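Local coordinates for annexin A8 (Homo sapiens, PDB 1W3W), which acts as an anticoagulant by indirectly inhibiting the thromboplastin-specific complex of the clotting cascade, and binds phospholipids in a calcium-dependent manner, at residues M266-I280 with M306-L319. Numbering follows the deposited sequence.
Sequences MKGAGTRDGTLIRNI and MIMEDTSGDYKNAL. With CA (calcium ion), chain B.
Asp310 and the loop of Met266, Gly268 and Gly270 share one calcium ion, the type II site of the annexin repeat, in which three backbone carbonyls from a glycine-rich loop are joined by an acidic side chain from the end of helix 303-310, about 40 residues on in sequence. Asp310 OD2 lies 2.4 Å from the calcium, and a water, itself bound to the metal, donates to Asp310 OD1. From the second shell, Thr271 OG1 donates a hydrogen bond to the same OD2 at 2.6 Å, met on the anti side and 30° out of the carboxylate plane; metal and hydroxyl on OD2, with the water on OD1, probably hold the carboxylate's rotation. Behind the site, Met266 CB packs 3.6 Å from Met306 CE, while Met266 SD rests near Ile307 CG1.

Farther from the metal, Tyr315 OH donates to Asp273 OD1 at 2.7 Å, the carboxylate and ring planes standing 69° apart. With CG anti to the backbone N (chi1 175°), the ring extends toward helix 273-280; Leu319, one turn on in its own helix, lays CD1 over one face near the rim, and Ile277 CG1 from the facing helix sits at the edge. A phenylalanine here would probably keep much of this packing but leave Asp273 OD1 without its hydroxyl donor. A water donates to Asp273 OD1 and, weakly, to Asp310 O, and Lys82 makes a salt bridge with OD2 of Asp273. Deeper still, Ile280 and Ile307 meet tip to tip, their CD1 atoms 3.9 Å apart.

Because one carboxylate supplies the sole protein side-chain ligand, its negative charge probably offsets part of the ion's, while neutral carbonyls and water complete the coordination seen.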
ATOM      1  N   MET A 266      10.062 -10.062  -2.248  1.00 27.03           N
ATOM      2  CA  MET A 266      10.491 -11.277  -2.938  1.00 28.45           C
ATOM      3  C   MET A 266      11.965 -11.622  -2.746  1.00 30.25           C
ATOM      4  O   MET A 266      12.323 -12.795  -2.787  1.00 31.44           O
ATOM      5  CB  MET A 266      10.154 -11.174  -4.432  1.00 27.65           C
ATOM      6  CG  MET A 266       8.671 -11.407  -4.701  1.00 27.82           C
ATOM      7  SD  MET A 266       8.167 -11.270  -6.411  1.00 25.31           S
ATOM      8  CE  MET A 266       8.374  -9.577  -6.707  1.00 25.45           C
ATOM      9  N   LYS A 267      12.810 -10.625  -2.516  1.00 32.44           N
ATOM     10  CA  LYS A 267      14.265 -10.827  -2.438  1.00 34.08           C
ATOM     11  C   LYS A 267      14.636 -11.765  -1.294  1.00 34.67           C
ATOM     12  O   LYS A 267      14.027 -11.726  -0.229  1.00 35.00           O
ATOM     13  CB  LYS A 267      14.983  -9.478  -2.271  1.00 34.61           C
ATOM     14  CG  LYS A 267      16.471  -9.552  -1.862  1.00 37.30           C
ATOM     15  CD  LYS A 267      17.418  -9.243  -3.014  1.00 40.69           C
ATOM     16  CE  LYS A 267      17.537 -10.402  -4.013  1.00 42.30           C
ATOM     17  NZ  LYS A 267      18.834 -11.147  -3.871  1.00 43.64           N
ATOM     18  N   GLY A 268      15.635 -12.617  -1.524  1.00 35.70           N
ATOM     19  CA  GLY A 268      16.108 -13.530  -0.490  1.00 36.05           C
ATOM     20  C   GLY A 268      15.152 -14.675  -0.215  1.00 36.35           C
ATOM     21  O   GLY A 268      14.258 -14.963  -1.020  1.00 36.95           O
ATOM     22  N   ALA A 269      15.330 -15.317   0.938  1.00 36.43           N
ATOM     23  CA  ALA A 269      14.602 -16.547   1.274  1.00 36.04           C
ATOM     24  C   ALA A 269      13.122 -16.292   1.530  1.00 35.41           C
ATOM     25  O   ALA A 269      12.766 -15.365   2.255  1.00 35.80           O
ATOM     26  CB  ALA A 269      15.229 -17.217   2.494  1.00 36.38           C
ATOM     27  N   GLY A 270      12.270 -17.122   0.933  1.00 34.22           N
ATOM     28  CA  GLY A 270      10.833 -17.013   1.109  1.00 33.29           C
ATOM     29  C   GLY A 270      10.214 -15.809   0.413  1.00 32.02           C
ATOM     30  O   GLY A 270      10.841 -15.142  -0.412  1.00 32.56           O
ATOM     31  N   THR A 271       8.959 -15.544   0.737  1.00 30.14           N
ATOM     32  CA  THR A 271       8.224 -14.447   0.119  1.00 28.48           C
ATOM     33  C   THR A 271       7.347 -13.802   1.165  1.00 27.14           C
ATOM     34  O   THR A 271       6.700 -14.498   1.953  1.00 26.97           O
ATOM     35  CB  THR A 271       7.351 -14.982  -1.031  1.00 28.31           C
ATOM     36  OG1 THR A 271       8.177 -15.619  -2.010  1.00 29.17           O
ATOM     37  CG2 THR A 271       6.691 -13.846  -1.804  1.00 27.71           C
ATOM     38  N   ARG A 272       7.327 -12.481   1.202  1.00 25.42           N
ATOM     39  CA  ARG A 272       6.303 -11.803   1.989  1.00 24.84           C
ATOM     40  C   ARG A 272       5.057 -11.627   1.129  1.00 22.84           C
ATOM     41  O   ARG A 272       4.866 -10.580   0.497  1.00 21.36           O
ATOM     42  CB  ARG A 272       6.776 -10.458   2.546  1.00 25.48           C
ATOM     43  CG  ARG A 272       5.715  -9.791   3.483  1.00 30.42           C
ATOM     44  CD  ARG A 272       5.092 -10.738   4.552  1.00 35.19           C
ATOM     45  NE  ARG A 272       3.714 -10.435   4.960  1.00 37.33           N
ATOM     46  CZ  ARG A 272       2.739 -11.351   5.129  1.00 40.98           C
ATOM     47  NH1 ARG A 272       2.944 -12.643   4.869  1.00 40.94           N
ATOM     48  NH2 ARG A 272       1.525 -10.967   5.540  1.00 42.74           N
ATOM     49  N   ASP A 273       4.219 -12.666   1.123  1.00 20.88           N
ATOM     50  CA  ASP A 273       3.098 -12.743   0.213  1.00 19.55           C
ATOM     51  C   ASP A 273       2.050 -11.681   0.506  1.00 18.50           C
ATOM     52  O   ASP A 273       1.444 -11.178  -0.408  1.00 17.17           O
ATOM     53  CB  ASP A 273       2.463 -14.134   0.247  1.00 19.26           C
ATOM     54  CG  ASP A 273       3.375 -15.178  -0.307  1.00 19.16           C
ATOM     55  OD1 ASP A 273       3.638 -15.187  -1.533  1.00 18.34           O
ATOM     56  OD2 ASP A 273       3.910 -16.017   0.430  1.00 21.43           O
ATOM     57  N   GLY A 274       1.837 -11.359   1.779  1.00 17.97           N
ATOM     58  CA  GLY A 274       0.902 -10.302   2.159  1.00 17.37           C
ATOM     59  C   GLY A 274       1.233  -8.983   1.479  1.00 17.24           C
ATOM     60  O   GLY A 274       0.350  -8.308   0.945  1.00 17.04           O
ATOM     61  N   THR A 275       2.517  -8.643   1.473  1.00 16.22           N
ATOM     62  CA  THR A 275       3.014  -7.416   0.864  1.00 16.08           C
ATOM     63  C   THR A 275       2.951  -7.426  -0.656  1.00 15.41           C
ATOM     64  O   THR A 275       2.619  -6.412  -1.279  1.00 14.67           O
ATOM     65  CB  THR A 275       4.463  -7.187   1.331  1.00 16.27           C
ATOM     66  OG1 THR A 275       4.446  -6.970   2.736  1.00 18.22           O
ATOM     67  CG2 THR A 275       5.044  -5.905   0.776  1.00 16.37           C
ATOM     68  N   LEU A 276       3.281  -8.565  -1.247  1.00 14.35           N
ATOM     69  CA  LEU A 276       3.143  -8.762  -2.686  1.00 14.52           C
ATOM     70  C   LEU A 276       1.687  -8.588  -3.138  1.00 13.35           C
ATOM     71  O   LEU A 276       1.392  -7.836  -4.057  1.00 12.43           O
ATOM     72  CB  LEU A 276       3.659 -10.161  -3.043  1.00 15.05           C
ATOM     73  CG  LEU A 276       3.734 -10.606  -4.500  1.00 17.42           C
ATOM     74  CD1 LEU A 276       4.621  -9.701  -5.337  1.00 19.58           C
ATOM     75  CD2 LEU A 276       4.270 -12.030  -4.522  1.00 19.06           C
ATOM     76  N   ILE A 277       0.774  -9.280  -2.472  1.00 13.08           N
ATOM     77  CA  ILE A 277      -0.640  -9.217  -2.804  1.00 12.88           C
ATOM     78  C   ILE A 277      -1.171  -7.797  -2.679  1.00 13.07           C
ATOM     79  O   ILE A 277      -1.778  -7.272  -3.608  1.00 12.66           O
ATOM     80  CB  ILE A 277      -1.437 -10.189  -1.906  1.00 13.53           C
ATOM     81  CG1 ILE A 277      -1.169 -11.645  -2.350  1.00 14.38           C
ATOM     82  CG2 ILE A 277      -2.925  -9.837  -1.917  1.00 13.56           C
ATOM     83  CD1 ILE A 277      -1.608 -12.705  -1.356  1.00 15.30           C
ATOM     84  N   ARG A 278      -0.930  -7.168  -1.534  1.00 13.10           N
ATOM     85  CA  ARG A 278      -1.514  -5.868  -1.228  1.00 13.04           C
ATOM     86  C   ARG A 278      -1.084  -4.788  -2.203  1.00 12.86           C
ATOM     87  O   ARG A 278      -1.896  -3.980  -2.655  1.00 12.83           O
ATOM     88  CB  ARG A 278      -1.153  -5.452   0.203  1.00 13.31           C
ATOM     89  CG  ARG A 278      -1.805  -4.159   0.670  1.00 13.88           C
ATOM     90  CD  ARG A 278      -1.493  -3.806   2.130  1.00 14.37           C
ATOM     91  NE  ARG A 278      -0.054  -3.818   2.353  1.00 13.45           N
ATOM     92  CZ  ARG A 278       0.633  -4.778   2.975  1.00 14.39           C
ATOM     93  NH1 ARG A 278       0.047  -5.841   3.479  1.00 16.06           N
ATOM     94  NH2 ARG A 278       1.941  -4.676   3.073  1.00 15.31           N
ATOM     95  N   ASN A 279       0.194  -4.775  -2.541  1.00 12.93           N
ATOM     96  CA  ASN A 279       0.708  -3.758  -3.436  1.00 13.21           C
ATOM     97  C   ASN A 279       0.290  -3.951  -4.878  1.00 13.71           C
ATOM     98  O   ASN A 279      -0.036  -2.974  -5.554  1.00 13.79           O
ATOM     99  CB  ASN A 279       2.216  -3.632  -3.257  1.00 13.60           C
ATOM    100  CG  ASN A 279       2.554  -2.952  -1.963  1.00 13.62           C
ATOM    101  OD1 ASN A 279       2.876  -3.595  -0.957  1.00 16.87           O
ATOM    102  ND2 ASN A 279       2.409  -1.652  -1.951  1.00 13.14           N
ATOM    103  N   ILE A 280       0.258  -5.200  -5.349  1.00 13.95           N
ATOM    104  CA  ILE A 280      -0.207  -5.467  -6.707  1.00 14.69           C
ATOM    105  C   ILE A 280      -1.701  -5.161  -6.819  1.00 14.09           C
ATOM    106  O   ILE A 280      -2.129  -4.503  -7.760  1.00 14.31           O
ATOM    107  CB  ILE A 280       0.124  -6.918  -7.151  1.00 14.96           C
ATOM    108  CG1 ILE A 280       1.622  -6.995  -7.472  1.00 17.37           C
ATOM    109  CG2 ILE A 280      -0.707  -7.322  -8.369  1.00 15.30           C
ATOM    110  CD1 ILE A 280       2.094  -8.317  -7.949  1.00 20.50           C
ATOM    111  N   MET A 306      10.522 -12.150 -11.316  1.00 19.45           N
ATOM    112  CA  MET A 306      10.663 -12.425  -9.898  1.00 19.73           C
ATOM    113  C   MET A 306       9.451 -13.141  -9.337  1.00 19.32           C
ATOM    114  O   MET A 306       9.585 -14.047  -8.516  1.00 19.10           O
ATOM    115  CB  MET A 306      10.980 -11.144  -9.115  1.00 20.72           C
ATOM    116  CG  MET A 306      12.465 -10.913  -9.036  1.00 24.36           C
ATOM    117  SD  MET A 306      12.903  -9.573  -7.992  1.00 30.29           S
ATOM    118  CE  MET A 306      13.087 -10.418  -6.460  1.00 28.88           C
ATOM    119  N   ILE A 307       8.266 -12.761  -9.792  1.00 19.24           N
ATOM    120  CA  ILE A 307       7.055 -13.471  -9.407  1.00 19.48           C
ATOM    121  C   ILE A 307       7.129 -14.953  -9.838  1.00 20.60           C
ATOM    122  O   ILE A 307       6.780 -15.838  -9.070  1.00 20.60           O
ATOM    123  CB  ILE A 307       5.800 -12.777  -9.992  1.00 18.60           C
ATOM    124  CG1 ILE A 307       5.547 -11.441  -9.276  1.00 18.82           C
ATOM    125  CG2 ILE A 307       4.599 -13.677  -9.847  1.00 18.64           C
ATOM    126  CD1 ILE A 307       4.528 -10.555  -9.960  1.00 18.38           C
ATOM    127  N   MET A 308       7.590 -15.218 -11.054  1.00 22.19           N
ATOM    128  CA  MET A 308       7.739 -16.600 -11.550  1.00 24.24           C
ATOM    129  C   MET A 308       8.720 -17.433 -10.719  1.00 25.40           C
ATOM    130  O   MET A 308       8.499 -18.627 -10.478  1.00 26.32           O
ATOM    131  CB  MET A 308       8.186 -16.592 -13.010  1.00 24.29           C
ATOM    132  CG  MET A 308       7.101 -16.086 -13.923  1.00 27.30           C
ATOM    133  SD  MET A 308       7.461 -16.217 -15.671  1.00 32.12           S
ATOM    134  CE  MET A 308       7.346 -17.928 -15.861  1.00 33.23           C
ATOM    135  N   GLU A 309       9.780 -16.789 -10.255  1.00 26.76           N
ATOM    136  CA  GLU A 309      10.800 -17.444  -9.447  1.00 27.97           C
ATOM    137  C   GLU A 309      10.314 -17.750  -8.039  1.00 27.84           C
ATOM    138  O   GLU A 309      10.669 -18.786  -7.483  1.00 28.31           O
ATOM    139  CB  GLU A 309      12.052 -16.565  -9.387  1.00 28.43           C
ATOM    140  CG  GLU A 309      13.283 -17.272  -8.834  1.00 31.80           C
ATOM    141  CD  GLU A 309      14.455 -16.324  -8.664  1.00 35.55           C
ATOM    142  OE1 GLU A 309      15.116 -16.354  -7.589  1.00 37.51           O
ATOM    143  OE2 GLU A 309      14.694 -15.540  -9.607  1.00 37.85           O
ATOM    144  N   ASP A 310       9.483 -16.864  -7.483  1.00 27.60           N
ATOM    145  CA  ASP A 310       9.087 -16.908  -6.071  1.00 27.63           C
ATOM    146  C   ASP A 310       7.736 -17.559  -5.755  1.00 26.86           C
ATOM    147  O   ASP A 310       7.485 -17.919  -4.616  1.00 27.19           O
ATOM    148  CB  ASP A 310       9.049 -15.485  -5.505  1.00 28.07           C
ATOM    149  CG  ASP A 310      10.231 -15.179  -4.645  1.00 30.33           C
ATOM    150  OD1 ASP A 310      11.372 -15.353  -5.144  1.00 31.50           O
ATOM    151  OD2 ASP A 310      10.111 -14.783  -3.451  1.00 32.97           O
ATOM    152  N   THR A 311       6.854 -17.673  -6.735  1.00 25.50           N
ATOM    153  CA  THR A 311       5.516 -18.174  -6.476  1.00 25.12           C
ATOM    154  C   THR A 311       5.228 -19.344  -7.387  1.00 24.70           C
ATOM    155  O   THR A 311       5.920 -19.550  -8.371  1.00 25.40           O
ATOM    156  CB  THR A 311       4.455 -17.062  -6.702  1.00 24.62           C
ATOM    157  OG1 THR A 311       4.411 -16.703  -8.093  1.00 23.21           O
ATOM    158  CG2 THR A 311       4.839 -15.776  -5.983  1.00 24.88           C
ATOM    159  N   SER A 312       4.185 -20.095  -7.063  1.00 24.64           N
ATOM    160  CA  SER A 312       3.765 -21.227  -7.884  1.00 24.85           C
ATOM    161  C   SER A 312       2.247 -21.399  -7.930  1.00 24.39           C
ATOM    162  O   SER A 312       1.495 -20.733  -7.202  1.00 24.18           O
ATOM    163  CB  SER A 312       4.405 -22.508  -7.353  1.00 25.20           C
ATOM    164  OG  SER A 312       4.102 -22.651  -5.987  1.00 27.26           O
ATOM    165  N   GLY A 313       1.812 -22.280  -8.828  1.00 23.47           N
ATOM    166  CA  GLY A 313       0.436 -22.742  -8.868  1.00 23.07           C
ATOM    167  C   GLY A 313      -0.560 -21.718  -9.387  1.00 22.36           C
ATOM    168  O   GLY A 313      -0.231 -20.831 -10.178  1.00 21.69           O
ATOM    169  N   ASP A 314      -1.793 -21.853  -8.925  1.00 21.39           N
ATOM    170  CA  ASP A 314      -2.866 -20.938  -9.297  1.00 21.04           C
ATOM    171  C   ASP A 314      -2.604 -19.506  -8.795  1.00 19.89           C
ATOM    172  O   ASP A 314      -2.978 -18.548  -9.445  1.00 19.73           O
ATOM    173  CB  ASP A 314      -4.188 -21.466  -8.762  1.00 20.78           C
ATOM    174  CG  ASP A 314      -4.600 -22.769  -9.427  1.00 22.69           C
ATOM    175  OD1 ASP A 314      -4.517 -22.874 -10.667  1.00 22.45           O
ATOM    176  OD2 ASP A 314      -5.004 -23.737  -8.781  1.00 26.89           O
ATOM    177  N   TYR A 315      -1.971 -19.387  -7.636  1.00 19.01           N
ATOM    178  CA  TYR A 315      -1.563 -18.102  -7.084  1.00 18.49           C
ATOM    179  C   TYR A 315      -0.665 -17.357  -8.066  1.00 18.50           C
ATOM    180  O   TYR A 315      -0.951 -16.230  -8.440  1.00 17.83           O
ATOM    181  CB  TYR A 315      -0.837 -18.367  -5.774  1.00 18.36           C
ATOM    182  CG  TYR A 315      -0.213 -17.201  -5.076  1.00 18.18           C
ATOM    183  CD1 TYR A 315      -0.927 -16.032  -4.823  1.00 16.15           C
ATOM    184  CD2 TYR A 315       1.092 -17.299  -4.593  1.00 18.82           C
ATOM    185  CE1 TYR A 315      -0.336 -14.971  -4.152  1.00 16.80           C
ATOM    186  CE2 TYR A 315       1.677 -16.261  -3.913  1.00 19.77           C
ATOM    187  CZ  TYR A 315       0.965 -15.094  -3.694  1.00 18.08           C
ATOM    188  OH  TYR A 315       1.584 -14.090  -2.994  1.00 16.57           O
ATOM    189  N   LYS A 316       0.399 -18.014  -8.507  1.00 18.57           N
ATOM    190  CA  LYS A 316       1.294 -17.455  -9.517  1.00 19.17           C
ATOM    191  C   LYS A 316       0.568 -17.028 -10.776  1.00 18.77           C
ATOM    192  O   LYS A 316       0.799 -15.942 -11.288  1.00 18.01           O
ATOM    193  CB  LYS A 316       2.365 -18.472  -9.898  1.00 19.84           C
ATOM    194  CG  LYS A 316       3.389 -17.959 -10.883  1.00 22.51           C
ATOM    195  CD  LYS A 316       3.588 -18.919 -12.022  1.00 27.29           C
ATOM    196  CE  LYS A 316       4.203 -20.217 -11.548  1.00 29.05           C
ATOM    197  NZ  LYS A 316       4.755 -21.001 -12.687  1.00 31.69           N
ATOM    198  N   ASN A 317      -0.305 -17.884 -11.285  1.00 18.19           N
ATOM    199  CA  ASN A 317      -0.955 -17.599 -12.548  1.00 18.52           C
ATOM    200  C   ASN A 317      -1.928 -16.441 -12.439  1.00 17.44           C
ATOM    201  O   ASN A 317      -2.060 -15.658 -13.371  1.00 17.33           O
ATOM    202  CB  ASN A 317      -1.626 -18.846 -13.102  1.00 19.32           C
ATOM    203  CG  ASN A 317      -0.615 -19.868 -13.600  1.00 22.10           C
ATOM    204  OD1 ASN A 317       0.465 -19.509 -14.099  1.00 25.84           O
ATOM    205  ND2 ASN A 317      -0.945 -21.145 -13.449  1.00 25.01           N
ATOM    206  N   ALA A 318      -2.577 -16.316 -11.287  1.00 16.44           N
ATOM    207  CA  ALA A 318      -3.447 -15.190 -11.024  1.00 15.92           C
ATOM    208  C   ALA A 318      -2.629 -13.897 -10.925  1.00 15.75           C
ATOM    209  O   ALA A 318      -3.033 -12.876 -11.455  1.00 16.33           O
ATOM    210  CB  ALA A 318      -4.242 -15.419  -9.738  1.00 15.97           C
ATOM    211  N   LEU A 319      -1.491 -13.926 -10.239  1.00 15.74           N
ATOM    212  CA  LEU A 319      -0.653 -12.724 -10.125  1.00 16.16           C
ATOM    213  C   LEU A 319      -0.188 -12.260 -11.495  1.00 16.61           C
ATOM    214  O   LEU A 319      -0.236 -11.064 -11.802  1.00 16.35           O
ATOM    215  CB  LEU A 319       0.558 -12.956  -9.231  1.00 16.09           C
ATOM    216  CG  LEU A 319       0.328 -12.947  -7.720  1.00 16.96           C
ATOM    217  CD1 LEU A 319       1.566 -13.403  -7.022  1.00 18.91           C
ATOM    218  CD2 LEU A 319      -0.055 -11.567  -7.238  1.00 18.69           C
TER
HETATM  219 CA    CA B1328      12.189 -15.121  -2.268  0.50 24.41          CA
HETATM  220  O   HOH W   1       4.991 -17.480  -2.497  1.00 26.22           O
HETATM  221  O   HOH W   2      14.067 -15.139  -3.770  1.00 41.21           O